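Putative lipoprotein (Bacteroides fragilis, PDB 3QNK) probably binds glycans at the cell surface as a SusD-like outer-membrane lipoprotein, delivering them for nutrient uptake. Local coordinates at residues K53-A56 with N62-M65; K2-E7 with C87-E92; F118-V123 with E192-R197; I388-E393 with A448-R453. All blocks are in the same frame, centred on the assembly; numbering follows the deposited sequence.

Interaction 1: K53-A56 with N62-M65; sequences KYRA and NYDM. With PO4 (phosphate ion), chain G.
Arg-55 and Tyr-63 meet at the ends of their side chains, which cross at about a right angle. The guanidinium NH1 lies 2.9 Å from the phenol OH of Tyr-63, with the guanidinium and ring planes 40° apart. A phosphate ion, probably picked up from the crystallisation liquor, places its O4 at the edge of the same guanidinium, near its plane. This O4 accepts two hydrogen bonds. Arg-55 NH2 gives the shorter and straighter one, 3.0 Å at 156°; Arg-55 NH1 gives a longer one of 3.3 Å. One anion oxygen is thus held by both terminal nitrogens, while the phenol OH of Tyr-63 stays 3.5 Å from that O4. Arg-55 reaches the ion because its chain leaves the backbone extended, with CG anti to N, and bends at its third torsion. Arg-55 opens the short helix 55-58, for which Tyr-54 is the N-cap residue, and Tyr-63 lies in the loop that follows, so the contact links the start of the helix to the loop after it, on the surface of the family region known as starch-binding, associating with the outer membrane. In the second shell, carboxylates hold both polar ends: Asp-52 forms a salt bridge with Arg-55 NH2, and Asp-487 is hydrogen-bonded to the phenol OH of Tyr-63. The CB of Asn-62 lies 3.9 Å above one face of the Tyr-63 ring, displaced toward its rim, and the Asn-62 amide is itself bonded to Gln-467 and to the carbonyl of Asn-41. Nearby, Tyr-54 packs on Val-506 of the second subunit.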
loop_
_atom_site.group_PDB
_atom_site.type_symbol
_atom_site.label_atom_id
_atom_site.label_comp_id
_atom_site.label_asym_id
_atom_site.label_seq_id
_atom_site.Cartn_x
_atom_site.Cartn_y
_atom_site.Cartn_z
ATOM N N LYS B 53 -8.219 9.067 -19.620
ATOM C CA LYS B 53 -7.976 7.673 -19.258
ATOM C C LYS B 53 -8.073 7.427 -17.735
ATOM O O LYS B 53 -8.601 6.386 -17.340
ATOM C CB LYS B 53 -6.609 7.220 -19.808
ATOM C CG LYS B 53 -6.378 5.702 -19.828
ATOM C CD LYS B 53 -4.988 5.367 -20.354
ATOM C CE LYS B 53 -4.896 4.018 -21.024
ATOM N NZ LYS B 53 -3.564 3.842 -21.677
ATOM N N TYR B 54 -7.570 8.341 -16.899
ATOM C CA TYR B 54 -7.598 8.147 -15.437
ATOM C C TYR B 54 -8.351 9.250 -14.690
ATOM O O TYR B 54 -8.135 9.430 -13.488
ATOM C CB TYR B 54 -6.171 8.030 -14.881
ATOM C CG TYR B 54 -5.485 6.734 -15.254
ATOM C CD1 TYR B 54 -5.628 5.596 -14.470
ATOM C CD2 TYR B 54 -4.706 6.639 -16.404
ATOM C CE1 TYR B 54 -5.031 4.388 -14.832
ATOM C CE2 TYR B 54 -4.078 5.446 -16.758
ATOM C CZ TYR B 54 -4.234 4.324 -15.963
ATOM O OH TYR B 54 -3.614 3.148 -16.312
ATOM N N ARG B 55 -9.275 9.935 -15.387
ATOM C CA ARG B 55 -10.128 11.011 -14.897
ATOM C C ARG B 55 -10.650 10.783 -13.488
ATOM O O ARG B 55 -10.347 11.567 -12.602
ATOM C CB ARG B 55 -11.329 11.187 -15.833
ATOM C CG ARG B 55 -12.257 12.322 -15.420
ATOM C CD ARG B 55 -13.320 12.554 -16.451
ATOM N NE ARG B 55 -12.719 12.960 -17.706
ATOM C CZ ARG B 55 -12.370 14.204 -17.980
ATOM N NH1 ARG B 55 -12.578 15.169 -17.091
ATOM N NH2 ARG B 55 -11.831 14.500 -19.149
ATOM N N ALA B 56 -11.430 9.714 -13.305
ATOM C CA ALA B 56 -12.069 9.367 -12.043
ATOM C C ALA B 56 -11.083 8.903 -10.995
ATOM O O ALA B 56 -11.283 9.221 -9.826
ATOM C CB ALA B 56 -13.125 8.302 -12.276
ATOM N N ASN B 62 -9.299 18.367 -9.688
ATOM C CA ASN B 62 -9.443 19.363 -10.735
ATOM C C ASN B 62 -10.898 19.818 -10.970
ATOM O O ASN B 62 -11.109 20.872 -11.550
ATOM C CB ASN B 62 -8.847 18.820 -12.018
ATOM C CG ASN B 62 -7.339 18.768 -12.000
ATOM O OD1 ASN B 62 -6.677 19.576 -11.372
ATOM N ND2 ASN B 62 -6.762 17.861 -12.750
ATOM N N TYR B 63 -11.879 19.063 -10.488
ATOM C CA TYR B 63 -13.297 19.397 -10.665
ATOM C C TYR B 63 -14.017 19.464 -9.297
ATOM O O TYR B 63 -15.229 19.438 -9.266
ATOM C CB TYR B 63 -13.977 18.373 -11.608
ATOM C CG TYR B 63 -13.123 17.980 -12.797
ATOM C CD1 TYR B 63 -12.995 18.825 -13.906
ATOM C CD2 TYR B 63 -12.335 16.823 -12.766
ATOM C CE1 TYR B 63 -12.163 18.488 -14.988
ATOM C CE2 TYR B 63 -11.470 16.501 -13.825
ATOM C CZ TYR B 63 -11.412 17.321 -14.940
ATOM O OH TYR B 63 -10.602 16.962 -15.973
ATOM N N ASP B 64 -13.267 19.586 -8.185
ATOM C CA ASP B 64 -13.757 19.634 -6.805
ATOM C C ASP B 64 -14.693 18.422 -6.570
ATOM O O ASP B 64 -15.836 18.571 -6.133
ATOM C CB ASP B 64 -14.437 20.991 -6.471
ATOM C CG ASP B 64 -14.897 21.118 -5.020
ATOM O OD1 ASP B 64 -14.186 20.604 -4.121
ATOM O OD2 ASP B 64 -15.982 21.709 -4.785
HETATM N N MSE B 65 -14.213 17.219 -6.933
HETATM C CA MSE B 65 -15.064 16.034 -6.835
HETATM C C MSE B 65 -14.508 14.992 -5.915
HETATM O O MSE B 65 -15.131 13.939 -5.767
HETATM C CB MSE B 65 -15.377 15.476 -8.210
HETATM C CG MSE B 65 -16.566 16.207 -8.794
HETATM SE SE MSE B 65 -17.106 15.959 -10.604
HETATM C CE MSE B 65 -15.715 14.608 -11.268
HETATM P P PO4 G . -13.130 18.149 -19.485
HETATM O O1 PO4 G . -13.761 19.119 -18.241
HETATM O O2 PO4 G . -14.338 17.042 -20.098
HETATM O O3 PO4 G . -12.686 19.263 -20.506
HETATM O O4 PO4 G . -11.642 17.494 -19.221
#

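Interaction 2: K2-E7 with C87-E92; sequences KAPLDE and CNRFFE
Two acidic residues of the N-terminal arm, Asp-6 and Glu-7, converge on Arg-89 of helix 76-93 in a salt-bridge network. Asp-6 addresses the inner nitrogen: Arg-89 NE makes weak bonds to OD1 and OD2 of Asp-6, both 3.3 Å long, and the carboxylate straddles the N-H with its plane turned 64° from the guanidinium. Glu-7 forms a salt bridge with one terminal nitrogen, its OE2 standing 3.0 Å from Arg-89 NH2. Arg-89 presents NE and NH2 to the arm because its chain is bent at chi2 (83°) and again at chi3.

The apolar part of the contact comes from Pro-4. Its CG lies over one face of the guanidinium, 4.1 Å from Arg-89 CZ and offset toward the rim, and Tyr-23 of helix 17-29 touches both Pro-4 and Arg-89.

Within the arm, a backbone bond from Glu-7 N to Pro-4 O forms the short 3-10 turn that brings all three partners of the arginine to one place. Asp-6 OD2 also accepts a hydrogen bond from Trp-14 NE1, which fixes the carboxylate from outside, while neighbouring Leu-5 packs on Leu-5 of the second subunit. This joins the start of the modelled chain to the helical TPR-like part of the fold. Two carboxylates around one guanidinium would, if all are ionised, give the trio a net negative charge, which the long, weak ion pair of Glu-7 with Arg-85 may partly offset.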
loop_
_atom_site.group_PDB
_atom_site.type_symbol
_atom_site.label_atom_id
_atom_site.label_comp_id
_atom_site.label_asym_id
_atom_site.label_seq_id
_atom_site.Cartn_x
_atom_site.Cartn_y
_atom_site.Cartn_z
ATOM N N LYS B 2 7.244 -3.286 5.260
ATOM C CA LYS B 2 6.501 -2.460 6.221
ATOM C C LYS B 2 7.176 -2.392 7.589
ATOM O O LYS B 2 7.221 -1.326 8.205
ATOM C CB LYS B 2 5.070 -2.977 6.410
ATOM C CG LYS B 2 3.995 -2.010 5.923
ATOM C CD LYS B 2 2.678 -2.739 5.774
ATOM C CE LYS B 2 1.678 -2.073 4.875
ATOM N NZ LYS B 2 0.422 -2.877 4.814
ATOM N N ALA B 3 7.676 -3.531 8.074
ATOM C CA ALA B 3 8.336 -3.600 9.364
ATOM C C ALA B 3 9.728 -2.939 9.334
ATOM O O ALA B 3 10.406 -2.993 8.297
ATOM C CB ALA B 3 8.465 -5.057 9.785
ATOM N N PRO B 4 10.198 -2.359 10.470
ATOM C CA PRO B 4 11.573 -1.838 10.518
ATOM C C PRO B 4 12.591 -2.962 10.299
ATOM O O PRO B 4 12.328 -4.105 10.668
ATOM C CB PRO B 4 11.678 -1.253 11.935
ATOM C CG PRO B 4 10.272 -1.056 12.382
ATOM C CD PRO B 4 9.542 -2.205 11.784
ATOM N N LEU B 5 13.738 -2.634 9.679
ATOM C CA LEU B 5 14.791 -3.595 9.310
ATOM C C LEU B 5 15.229 -4.517 10.452
ATOM O O LEU B 5 15.451 -5.700 10.196
ATOM C CB LEU B 5 16.020 -2.861 8.743
ATOM C CG LEU B 5 17.012 -3.723 7.963
ATOM C CD1 LEU B 5 16.558 -3.913 6.528
ATOM C CD2 LEU B 5 18.392 -3.142 8.017
ATOM N N ASP B 6 15.328 -4.005 11.695
ATOM C CA ASP B 6 15.779 -4.786 12.859
ATOM C C ASP B 6 14.877 -6.012 13.179
ATOM O O ASP B 6 15.359 -6.952 13.819
ATOM C CB ASP B 6 15.969 -3.893 14.109
ATOM C CG ASP B 6 14.728 -3.296 14.741
ATOM O OD1 ASP B 6 13.760 -3.015 14.002
ATOM O OD2 ASP B 6 14.749 -3.045 15.977
ATOM N N GLU B 7 13.614 -6.039 12.682
ATOM C CA GLU B 7 12.665 -7.140 12.909
ATOM C C GLU B 7 13.069 -8.444 12.161
ATOM O O GLU B 7 12.678 -9.541 12.583
ATOM C CB GLU B 7 11.239 -6.714 12.536
ATOM C CG GLU B 7 10.726 -5.534 13.355
ATOM C CD GLU B 7 9.330 -5.669 13.931
ATOM O OE1 GLU B 7 9.008 -6.741 14.492
ATOM O OE2 GLU B 7 8.576 -4.668 13.882
ATOM N N CYS B 87 11.452 5.590 11.613
ATOM C CA CYS B 87 12.329 6.636 12.182
ATOM C C CYS B 87 12.309 6.577 13.692
ATOM O O CYS B 87 13.377 6.569 14.315
ATOM C CB CYS B 87 11.931 8.027 11.709
ATOM S SG CYS B 87 12.087 8.289 9.926
ATOM N N ASN B 88 11.083 6.553 14.284
ATOM C CA ASN B 88 10.840 6.526 15.730
ATOM C C ASN B 88 11.482 5.318 16.380
ATOM O O ASN B 88 11.950 5.423 17.515
ATOM C CB ASN B 88 9.348 6.563 16.026
ATOM C CG ASN B 88 8.677 7.854 15.640
ATOM O OD1 ASN B 88 9.303 8.918 15.568
ATOM N ND2 ASN B 88 7.371 7.786 15.403
ATOM N N ARG B 89 11.535 4.187 15.656
ATOM C CA ARG B 89 12.195 2.991 16.157
ATOM C C ARG B 89 13.674 3.234 16.274
ATOM O O ARG B 89 14.267 2.875 17.284
ATOM C CB ARG B 89 11.934 1.797 15.248
ATOM C CG ARG B 89 12.769 0.575 15.619
ATOM C CD ARG B 89 12.170 -0.239 16.740
ATOM N NE ARG B 89 11.792 -1.553 16.241
ATOM C CZ ARG B 89 10.570 -2.068 16.313
ATOM N NH1 ARG B 89 9.579 -1.373 16.868
ATOM N NH2 ARG B 89 10.322 -3.271 15.819
ATOM N N PHE B 90 14.280 3.846 15.238
ATOM C CA PHE B 90 15.699 4.180 15.250
ATOM C C PHE B 90 15.998 4.967 16.523
ATOM O O PHE B 90 16.838 4.539 17.335
ATOM C CB PHE B 90 16.089 4.986 13.993
ATOM C CG PHE B 90 17.555 5.386 13.956
ATOM C CD1 PHE B 90 17.992 6.558 14.570
ATOM C CD2 PHE B 90 18.496 4.586 13.317
ATOM C CE1 PHE B 90 19.343 6.900 14.563
ATOM C CE2 PHE B 90 19.840 4.947 13.294
ATOM C CZ PHE B 90 20.247 6.112 13.894
ATOM N N PHE B 91 15.231 6.076 16.728
ATOM C CA PHE B 91 15.382 6.964 17.878
ATOM C C PHE B 91 15.241 6.219 19.229
ATOM O O PHE B 91 15.980 6.531 20.163
ATOM C CB PHE B 91 14.395 8.125 17.793
ATOM C CG PHE B 91 14.677 9.095 16.673
ATOM C CD1 PHE B 91 15.929 9.689 16.544
ATOM C CD2 PHE B 91 13.673 9.460 15.779
ATOM C CE1 PHE B 91 16.182 10.595 15.509
ATOM C CE2 PHE B 91 13.921 10.373 14.758
ATOM C CZ PHE B 91 15.170 10.936 14.628
ATOM N N GLU B 92 14.367 5.210 19.300
ATOM C CA GLU B 92 14.178 4.391 20.495
ATOM C C GLU B 92 15.365 3.477 20.781
ATOM O O GLU B 92 15.734 3.306 21.943
ATOM C CB GLU B 92 12.918 3.503 20.373
ATOM C CG GLU B 92 11.591 4.230 20.543
ATOM C CD GLU B 92 10.324 3.400 20.412
ATOM O OE1 GLU B 92 10.396 2.238 19.944
ATOM O OE2 GLU B 92 9.247 3.927 20.776
#

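Interaction 3: F118-V123 with E192-R197; sequences FYFEMV and ELYDKR
The rings of Phe-120 and Tyr-194 form an oblique aromatic pair, with centroids 5.2 Å apart and planes inclined at 57°. Tyr-194 CG lies at the edge of the Phe-120 ring, near its plane. Phe-120 approaches with its far end: CZ is 3.3 Å from Tyr-194 CD2, and CE1 is 3.6 Å from that same atom, so one side of the tyrosine ring, CG to CE2, receives the phenylalanine. The first torsion of Phe-120, with CG anti to N (chi1 -174°), carries its ring from helix 101-126 toward segment 192-197. A second flat group belongs to Arg-197, whose guanidinium has the Asp-195 carboxylate at its edge, in plane. NE and NH2 both bond to Asp-195 OD2, at 2.7 Å and 2.8 Å, a side-on grip on a single oxygen. Lys-150 and Asp-154 of helix 149-166 extend this charged group, the lysine to Asp-195 and the aspartate to Arg-197.

Segment 192-197 covers the end of helix 181-194, closed by a Schellman motif: Arg-197 N bonds to Glu-192 O, Lys-196 N to Leu-193 O, and Lys-196 takes positive phi. Arg-197 is then the N-cap residue of helix 198-209. Tyr-455 and Arg-459 of helix 453-460 touch Tyr-194, and a bound acetate, probably from the crystallisation liquor, is about 4 Å from its side chain. Between the two segments the chemistry is purely aromatic and apolar, so their contact rests on van der Waals packing of the two rings, while the polar bonds serve the turn beside them.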
loop_
_atom_site.group_PDB
_atom_site.type_symbol
_atom_site.label_atom_id
_atom_site.label_comp_id
_atom_site.label_asym_id
_atom_site.label_seq_id
_atom_site.Cartn_x
_atom_site.Cartn_y
_atom_site.Cartn_z
ATOM N N PHE B 118 9.458 13.383 6.034
ATOM C CA PHE B 118 8.268 12.522 5.954
ATOM C C PHE B 118 7.047 13.228 6.506
ATOM O O PHE B 118 6.015 13.204 5.837
ATOM C CB PHE B 118 8.484 11.172 6.656
ATOM C CG PHE B 118 9.575 10.331 6.045
ATOM C CD1 PHE B 118 9.783 10.316 4.673
ATOM C CD2 PHE B 118 10.368 9.516 6.834
ATOM C CE1 PHE B 118 10.792 9.532 4.105
ATOM C CE2 PHE B 118 11.382 8.729 6.265
ATOM C CZ PHE B 118 11.580 8.741 4.900
ATOM N N TYR B 119 7.166 13.898 7.675
ATOM C CA TYR B 119 6.067 14.646 8.268
ATOM C C TYR B 119 5.687 15.844 7.405
ATOM O O TYR B 119 4.492 16.143 7.282
ATOM C CB TYR B 119 6.390 15.106 9.678
ATOM C CG TYR B 119 5.893 14.162 10.760
ATOM C CD1 TYR B 119 4.529 13.963 10.970
ATOM C CD2 TYR B 119 6.782 13.521 11.618
ATOM C CE1 TYR B 119 4.069 13.100 11.962
ATOM C CE2 TYR B 119 6.330 12.670 12.622
ATOM C CZ TYR B 119 4.977 12.448 12.775
ATOM O OH TYR B 119 4.547 11.607 13.761
ATOM N N PHE B 120 6.681 16.504 6.761
ATOM C CA PHE B 120 6.401 17.645 5.885
ATOM C C PHE B 120 5.549 17.221 4.702
ATOM O O PHE B 120 4.662 17.971 4.348
ATOM C CB PHE B 120 7.685 18.328 5.402
ATOM C CG PHE B 120 7.492 19.601 4.598
ATOM C CD1 PHE B 120 6.607 20.592 5.024
ATOM C CD2 PHE B 120 8.253 19.844 3.456
ATOM C CE1 PHE B 120 6.453 21.777 4.285
ATOM C CE2 PHE B 120 8.109 21.041 2.736
ATOM C CZ PHE B 120 7.213 21.990 3.153
ATOM N N GLU B 121 5.760 16.013 4.132
ATOM C CA GLU B 121 4.921 15.505 3.032
ATOM C C GLU B 121 3.462 15.367 3.444
ATOM O O GLU B 121 2.563 15.601 2.628
ATOM C CB GLU B 121 5.402 14.158 2.500
ATOM C CG GLU B 121 6.229 14.286 1.236
ATOM C CD GLU B 121 5.657 15.105 0.092
ATOM O OE1 GLU B 121 4.512 14.819 -0.318
ATOM O OE2 GLU B 121 6.362 16.011 -0.414
HETATM N N MSE B 122 3.225 15.012 4.709
HETATM C CA MSE B 122 1.881 14.875 5.246
HETATM C C MSE B 122 1.287 16.238 5.556
HETATM O O MSE B 122 0.172 16.527 5.124
HETATM C CB MSE B 122 1.896 13.996 6.502
HETATM C CG MSE B 122 2.215 12.537 6.194
HETATM SE SE MSE B 122 1.862 11.416 7.705
HETATM C CE MSE B 122 3.465 11.592 8.560
ATOM N N VAL B 123 2.027 17.077 6.295
ATOM C CA VAL B 123 1.570 18.403 6.725
ATOM C C VAL B 123 1.240 19.295 5.536
ATOM O O VAL B 123 0.182 19.931 5.564
ATOM C CB VAL B 123 2.563 19.075 7.713
ATOM C CG1 VAL B 123 2.143 20.499 8.060
ATOM C CG2 VAL B 123 2.668 18.245 8.981
ATOM N N GLU B 192 9.653 26.715 6.723
ATOM C CA GLU B 192 9.421 28.017 7.337
ATOM C C GLU B 192 8.621 28.942 6.410
ATOM O O GLU B 192 7.768 29.692 6.881
ATOM C CB GLU B 192 10.746 28.693 7.733
ATOM C CG GLU B 192 11.489 28.030 8.891
ATOM C CD GLU B 192 12.959 28.402 9.067
ATOM O OE1 GLU B 192 13.620 28.722 8.055
ATOM O OE2 GLU B 192 13.460 28.349 10.216
ATOM N N LEU B 193 8.873 28.879 5.091
ATOM C CA LEU B 193 8.167 29.702 4.108
ATOM C C LEU B 193 6.706 29.257 3.990
ATOM O O LEU B 193 5.795 30.099 3.919
ATOM C CB LEU B 193 8.879 29.634 2.742
ATOM C CG LEU B 193 8.346 30.543 1.621
ATOM C CD1 LEU B 193 8.540 32.021 1.954
ATOM C CD2 LEU B 193 8.991 30.211 0.312
ATOM N N TYR B 194 6.489 27.931 3.980
ATOM C CA TYR B 194 5.161 27.315 3.921
ATOM C C TYR B 194 4.322 27.773 5.120
ATOM O O TYR B 194 3.150 28.054 4.915
ATOM C CB TYR B 194 5.270 25.766 3.822
ATOM C CG TYR B 194 5.490 25.249 2.403
ATOM C CD1 TYR B 194 6.200 25.996 1.466
ATOM C CD2 TYR B 194 4.918 24.053 1.978
ATOM C CE1 TYR B 194 6.333 25.569 0.141
ATOM C CE2 TYR B 194 5.074 23.597 0.656
ATOM C CZ TYR B 194 5.808 24.349 -0.252
ATOM O OH TYR B 194 6.026 23.923 -1.542
ATOM N N ASP B 195 4.938 27.992 6.313
ATOM C CA ASP B 195 4.254 28.457 7.524
ATOM C C ASP B 195 4.404 29.983 7.772
ATOM O O ASP B 195 4.124 30.479 8.888
ATOM C CB ASP B 195 4.732 27.673 8.764
ATOM C CG ASP B 195 3.773 27.790 9.935
ATOM O OD1 ASP B 195 2.545 27.967 9.691
ATOM O OD2 ASP B 195 4.247 27.750 11.095
ATOM N N LYS B 196 4.825 30.731 6.731
ATOM C CA LYS B 196 4.952 32.190 6.753
ATOM C C LYS B 196 5.853 32.724 7.909
ATOM O O LYS B 196 5.643 33.848 8.392
ATOM C CB LYS B 196 3.559 32.884 6.780
ATOM C CG LYS B 196 2.636 32.482 5.637
ATOM C CD LYS B 196 1.494 33.437 5.536
ATOM C CE LYS B 196 0.661 33.296 4.285
ATOM N NZ LYS B 196 -0.539 34.187 4.338
ATOM N N ARG B 197 6.908 31.961 8.270
ATOM C CA ARG B 197 7.915 32.342 9.262
ATOM C C ARG B 197 9.062 33.017 8.524
ATOM O O ARG B 197 10.172 32.493 8.463
ATOM C CB ARG B 197 8.400 31.095 10.046
ATOM C CG ARG B 197 7.281 30.293 10.666
ATOM C CD ARG B 197 7.802 29.173 11.525
ATOM N NE ARG B 197 6.700 28.325 11.971
ATOM C CZ ARG B 197 6.704 27.589 13.077
ATOM N NH1 ARG B 197 7.764 27.582 13.879
ATOM N NH2 ARG B 197 5.644 26.865 13.397
#

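Interaction 4: I388-E393 with A448-R453; sequences ILRYAE and AFEEQR
Glu-450, Arg-390 and Gln-452 bury most of the surface in this interior contact. The Glu-450 carboxylate meets the edge of the Arg-390 guanidinium, the two planes only 19° apart, and a salt bridge joins OE2 to Arg-390 NH1 at 2.6 Å. The hydrogen bond within it is weak, since the N-H points well off the oxygen (115°). The other oxygen, OE1, lies alongside Arg-390 CD, where the bend at chi3 turns the guanidinium. Glu-446 holds the other terminal nitrogen, NH2, by a second salt bridge. Gln-452 comes from the opposite direction to Glu-393, its NE2 3.2 Å from Glu-393 OE1, with amide and carboxylate planes 61° apart. Arg-190 pairs with that same OE1, and Arg-443 donates to Gln-452 OE1.

Arg-390 ends the short strand 389-390, which pairs antiparallel with strand 238-244; Ile-388 and Leu-389 both face Phe-240, a classic beta bulge. Glu-393 lies in the first turn of helix 391-405. The loop before helix 453-460 is thereby tied to a sheet edge and a helix start. The buried carboxylates have arginine partners, Arg-390 for Glu-450 and Arg-190 for Glu-393, so both are probably ionised.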
loop_
_atom_site.group_PDB
_atom_site.type_symbol
_atom_site.label_atom_id
_atom_site.label_comp_id
_atom_site.label_asym_id
_atom_site.label_seq_id
_atom_site.Cartn_x
_atom_site.Cartn_y
_atom_site.Cartn_z
ATOM N N ILE B 388 15.303 17.118 -5.126
ATOM C CA ILE B 388 14.344 17.570 -4.120
ATOM C C ILE B 388 14.742 18.988 -3.676
ATOM O O ILE B 388 13.883 19.840 -3.577
ATOM C CB ILE B 388 14.226 16.530 -2.948
ATOM C CG1 ILE B 388 13.708 15.162 -3.491
ATOM C CG2 ILE B 388 13.291 17.036 -1.857
ATOM C CD1 ILE B 388 13.998 13.929 -2.649
ATOM N N LEU B 389 16.026 19.262 -3.487
ATOM C CA LEU B 389 16.469 20.589 -3.085
ATOM C C LEU B 389 17.648 21.078 -3.963
ATOM O O LEU B 389 18.695 20.419 -4.034
ATOM C CB LEU B 389 16.857 20.617 -1.590
ATOM C CG LEU B 389 15.802 20.223 -0.535
ATOM C CD1 LEU B 389 16.491 19.940 0.820
ATOM C CD2 LEU B 389 14.775 21.317 -0.357
ATOM N N ARG B 390 17.432 22.228 -4.647
ATOM C CA ARG B 390 18.373 22.961 -5.508
ATOM C C ARG B 390 18.758 24.302 -4.883
ATOM O O ARG B 390 17.909 24.942 -4.249
ATOM C CB ARG B 390 17.710 23.271 -6.846
ATOM C CG ARG B 390 17.785 22.244 -7.949
ATOM C CD ARG B 390 16.718 22.615 -8.990
ATOM N NE ARG B 390 17.099 23.843 -9.668
ATOM C CZ ARG B 390 16.299 24.627 -10.368
ATOM N NH1 ARG B 390 15.023 24.316 -10.524
ATOM N NH2 ARG B 390 16.774 25.712 -10.946
ATOM N N TYR B 391 19.973 24.794 -5.164
ATOM C CA TYR B 391 20.438 26.095 -4.665
ATOM C C TYR B 391 19.519 27.271 -5.124
ATOM O O TYR B 391 19.335 28.214 -4.355
ATOM C CB TYR B 391 21.889 26.351 -5.096
ATOM C CG TYR B 391 22.601 27.473 -4.366
ATOM C CD1 TYR B 391 22.376 27.707 -3.010
ATOM C CD2 TYR B 391 23.561 28.246 -5.009
ATOM C CE1 TYR B 391 23.044 28.723 -2.330
ATOM C CE2 TYR B 391 24.259 29.247 -4.330
ATOM C CZ TYR B 391 23.999 29.482 -2.989
ATOM O OH TYR B 391 24.704 30.445 -2.313
ATOM N N ALA B 392 18.903 27.180 -6.333
ATOM C CA ALA B 392 17.998 28.203 -6.867
ATOM C C ALA B 392 16.862 28.566 -5.894
ATOM O O ALA B 392 16.463 29.732 -5.830
ATOM C CB ALA B 392 17.407 27.738 -8.180
ATOM N N GLU B 393 16.360 27.572 -5.122
ATOM C CA GLU B 393 15.273 27.760 -4.174
ATOM C C GLU B 393 15.653 28.681 -3.026
ATOM O O GLU B 393 14.793 29.424 -2.543
ATOM C CB GLU B 393 14.829 26.421 -3.615
ATOM C CG GLU B 393 13.347 26.391 -3.341
ATOM C CD GLU B 393 12.860 25.126 -2.673
ATOM O OE1 GLU B 393 13.076 24.022 -3.238
ATOM O OE2 GLU B 393 12.247 25.250 -1.585
ATOM N N ALA B 448 9.041 24.925 -12.420
ATOM C CA ALA B 448 8.027 24.204 -13.183
ATOM C C ALA B 448 8.414 22.716 -13.271
ATOM O O ALA B 448 9.582 22.408 -13.475
ATOM C CB ALA B 448 7.875 24.811 -14.570
ATOM N N PHE B 449 7.462 21.807 -13.037
ATOM C CA PHE B 449 7.616 20.335 -13.129
ATOM C C PHE B 449 8.519 19.796 -12.054
ATOM O O PHE B 449 9.037 18.680 -12.184
ATOM C CB PHE B 449 8.053 19.856 -14.534
ATOM C CG PHE B 449 7.156 20.490 -15.560
ATOM C CD1 PHE B 449 5.783 20.230 -15.558
ATOM C CD2 PHE B 449 7.645 21.473 -16.425
ATOM C CE1 PHE B 449 4.926 20.895 -16.441
ATOM C CE2 PHE B 449 6.785 22.157 -17.284
ATOM C CZ PHE B 449 5.436 21.841 -17.309
ATOM N N GLU B 450 8.649 20.544 -10.952
ATOM C CA GLU B 450 9.467 20.112 -9.816
ATOM C C GLU B 450 8.617 19.928 -8.578
ATOM O O GLU B 450 9.123 20.066 -7.476
ATOM C CB GLU B 450 10.610 21.078 -9.566
ATOM C CG GLU B 450 11.746 20.869 -10.547
ATOM C CD GLU B 450 12.912 21.786 -10.262
ATOM O OE1 GLU B 450 13.837 21.380 -9.516
ATOM O OE2 GLU B 450 12.850 22.947 -10.721
ATOM N N GLU B 451 7.331 19.586 -8.769
ATOM C CA GLU B 451 6.351 19.280 -7.722
ATOM C C GLU B 451 6.173 20.433 -6.706
ATOM O O GLU B 451 5.988 20.171 -5.509
ATOM C CB GLU B 451 6.710 17.952 -6.997
ATOM C CG GLU B 451 5.485 17.103 -6.698
ATOM C CD GLU B 451 5.651 15.827 -5.883
ATOM O OE1 GLU B 451 6.651 15.088 -6.098
ATOM O OE2 GLU B 451 4.725 15.536 -5.080
ATOM N N GLN B 452 6.154 21.698 -7.175
ATOM C CA GLN B 452 5.972 22.823 -6.246
ATOM C C GLN B 452 4.731 23.652 -6.519
ATOM O O GLN B 452 4.143 24.166 -5.588
ATOM C CB GLN B 452 7.195 23.748 -6.290
ATOM C CG GLN B 452 8.403 23.262 -5.512
ATOM C CD GLN B 452 9.054 24.381 -4.758
ATOM O OE1 GLN B 452 8.406 25.191 -4.042
ATOM N NE2 GLN B 452 10.363 24.368 -4.822
ATOM N N ARG B 453 4.334 23.791 -7.787
ATOM C CA ARG B 453 3.222 24.629 -8.214
ATOM C C ARG B 453 1.956 24.396 -7.410
ATOM O O ARG B 453 1.274 25.357 -7.030
ATOM C CB ARG B 453 2.935 24.425 -9.712
ATOM C CG ARG B 453 1.882 25.367 -10.302
ATOM C CD ARG B 453 2.237 26.799 -10.020
ATOM N NE ARG B 453 1.249 27.697 -10.577
ATOM C CZ ARG B 453 1.340 29.012 -10.521
ATOM N NH1 ARG B 453 2.370 29.589 -9.911
ATOM N NH2 ARG B 453 0.414 29.766 -11.086
#

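Interactions 1 to 3 involve the N-terminal family region, whereas interaction 4 lies in the SusD region, its centre about 6 Å from the centre of the chain. Along the sequence, interaction 1 is nested within the long loop closed by interaction 2; interactions 3 and 4 follow in series. Consecutive helices 76-93 and 101-126 carry interactions 2 and 3, whose centres are about 24 Å apart but which touch through Cys-87 and Phe-118. Interactions 3 and 4, with centres about 15 Å apart, touch where Tyr-194 packs on Gln-452. This continuous path, from the N-terminal arm through the helices to the buried loop, joins the two family regions; interaction 1 stands apart on the surface.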